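Local coordinates for unsaturated glucuronyl hydrolase (Streptococcus agalactiae, PDB 2ZZR), which hydrolyses unsaturated hyaluronan, chondroitin and heparin disaccharides, releasing the unsaturated uronic acid from their non-reducing end, at residues L110-H113 against F117-T120. Residues are numbered along the deposited sequence; the frame is centred on the assembly and turned at random.
Sequences LDHH and FLYT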
loop_
_atom_site.group_PDB
_atom_site.type_symbol
_atom_site.label_atom_id
_atom_site.label_comp_id
_atom_site.label_asym_id
_atom_site.label_seq_id
_atom_site.Cartn_x
_atom_site.Cartn_y
_atom_site.Cartn_z
ATOM N N LEU A 110 5.688 -18.539 -0.144
ATOM C CA LEU A 110 5.333 -17.646 0.965
ATOM C C LEU A 110 6.475 -17.354 1.949
ATOM O O LEU A 110 6.232 -16.912 3.075
ATOM C CB LEU A 110 4.094 -18.175 1.700
ATOM C CG LEU A 110 2.768 -18.164 0.926
ATOM C CD1 LEU A 110 1.674 -18.840 1.741
ATOM C CD2 LEU A 110 2.340 -16.742 0.537
ATOM N N ASP A 111 7.718 -17.569 1.517
ATOM C CA ASP A 111 8.873 -17.310 2.382
ATOM C C ASP A 111 9.369 -15.882 2.216
ATOM O O ASP A 111 10.458 -15.624 1.699
ATOM C CB ASP A 111 9.972 -18.342 2.133
ATOM C CG ASP A 111 9.475 -19.744 2.320
ATOM O OD1 ASP A 111 9.545 -20.529 1.347
ATOM O OD2 ASP A 111 8.961 -20.048 3.423
ATOM N N HIS A 112 8.521 -14.955 2.657
ATOM C CA HIS A 112 8.765 -13.529 2.555
ATOM C C HIS A 112 7.780 -12.852 3.517
ATOM O O HIS A 112 7.023 -13.534 4.219
ATOM C CB HIS A 112 8.579 -13.046 1.111
ATOM C CG HIS A 112 7.248 -13.401 0.524
ATOM N ND1 HIS A 112 7.088 -14.381 -0.433
ATOM C CD2 HIS A 112 6.008 -12.919 0.778
ATOM C CE1 HIS A 112 5.809 -14.476 -0.754
ATOM N NE2 HIS A 112 5.132 -13.603 -0.030
ATOM N N HIS A 113 7.798 -11.527 3.554
ATOM C CA HIS A 113 7.013 -10.774 4.526
ATOM C C HIS A 113 5.735 -10.185 3.921
ATOM O O HIS A 113 5.031 -9.417 4.584
ATOM C CB HIS A 113 7.867 -9.638 5.093
ATOM C CG HIS A 113 8.250 -8.618 4.070
ATOM N ND1 HIS A 113 9.247 -8.834 3.140
ATOM C CD2 HIS A 113 7.738 -7.394 3.797
ATOM C CE1 HIS A 113 9.352 -7.773 2.360
ATOM N NE2 HIS A 113 8.450 -6.884 2.739
ATOM N N PHE A 117 -0.054 -8.151 2.102
ATOM C CA PHE A 117 -0.442 -7.766 0.741
ATOM C C PHE A 117 -1.252 -8.871 0.063
ATOM O O PHE A 117 -2.205 -8.593 -0.670
ATOM C CB PHE A 117 0.781 -7.467 -0.131
ATOM C CG PHE A 117 1.424 -6.123 0.126
ATOM C CD1 PHE A 117 2.808 -5.991 0.068
ATOM C CD2 PHE A 117 0.657 -4.990 0.385
ATOM C CE1 PHE A 117 3.419 -4.754 0.284
ATOM C CE2 PHE A 117 1.262 -3.747 0.600
ATOM C CZ PHE A 117 2.641 -3.632 0.544
ATOM N N LEU A 118 -0.857 -10.118 0.302
ATOM C CA LEU A 118 -1.506 -11.261 -0.328
ATOM C C LEU A 118 -2.861 -11.590 0.285
ATOM O O LEU A 118 -3.841 -11.777 -0.442
ATOM C CB LEU A 118 -0.590 -12.490 -0.279
ATOM C CG LEU A 118 0.542 -12.489 -1.311
ATOM C CD1 LEU A 118 1.540 -13.591 -1.014
ATOM C CD2 LEU A 118 0.008 -12.610 -2.744
ATOM N N TYR A 119 -2.911 -11.648 1.614
ATOM C CA TYR A 119 -4.078 -12.192 2.315
ATOM C C TYR A 119 -5.083 -11.164 2.808
ATOM O O TYR A 119 -6.260 -11.480 2.963
ATOM C CB TYR A 119 -3.645 -13.153 3.427
ATOM C CG TYR A 119 -3.182 -14.464 2.828
ATOM C CD1 TYR A 119 -4.051 -15.552 2.729
ATOM C CD2 TYR A 119 -1.896 -14.596 2.295
ATOM C CE1 TYR A 119 -3.641 -16.743 2.145
ATOM C CE2 TYR A 119 -1.480 -15.784 1.704
ATOM C CZ TYR A 119 -2.355 -16.852 1.631
ATOM O OH TYR A 119 -1.957 -18.030 1.037
ATOM N N THR A 120 -4.628 -9.938 3.052
ATOM C CA THR A 120 -5.535 -8.893 3.554
ATOM C C THR A 120 -6.627 -8.457 2.547
ATOM O O THR A 120 -7.816 -8.476 2.899
ATOM C CB THR A 120 -4.762 -7.676 4.116
ATOM O OG1 THR A 120 -3.920 -8.112 5.195
ATOM C CG2 THR A 120 -5.746 -6.606 4.619
#
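Leu110 and Leu118 meet through one methyl each, CD2 of Leu110 lying 3.6 Å from CD1 of Leu118, and this apolar touch is the closest approach in a contact between the loop 110-113 and the first turns of the helix that follows it. Leu110 shows how a single branched side chain can serve two neighbours. Its CB leaves the backbone toward the helix, CG follows anti to the carbonyl carbon (chi1 -67°), and from there a chi2 of 174° extends CD1 away from CA and turns CD2 to the side. CD2 lies between Leu118 and the Tyr119 ring, which it approaches at the edge, close to the ring plane, 4.1 Å from CE2. CD1 goes on to the phenol end, 3.8 Å from Tyr119 OH. Leu110 and Tyr119 point at each other, one from the loop and one from the helix, and the hydroxyl itself is hydrogen-bonded to the carbonyl oxygen of Phe100.

The same Leu118 methyl has a second neighbour. The His112 imidazole runs across the leucine side chain at about a right angle and puts NE2 3.7 Å from Leu118 CD1, which sits at the edge of the ring in its plane. One ring face lies over the carbonyl carbon of Leu110, 3.8 Å from the plane and displaced toward the rim. NE2 is buried here against a methyl, without a polar partner in the model. The His112 side chain also comes close to that of Asp114, the probable nucleophile, whereas His113 NE2 is hydrogen-bonded to Asp174, the probable proton donor.

Arg103 of helix 87-105 touches Leu110, Leu118 and Tyr119, and Ala142 of helix 133-147 packs on Tyr119. The contact therefore ties the loop linking helices 87-105 and 115-130 to the start of the latter, within the alpha barrel.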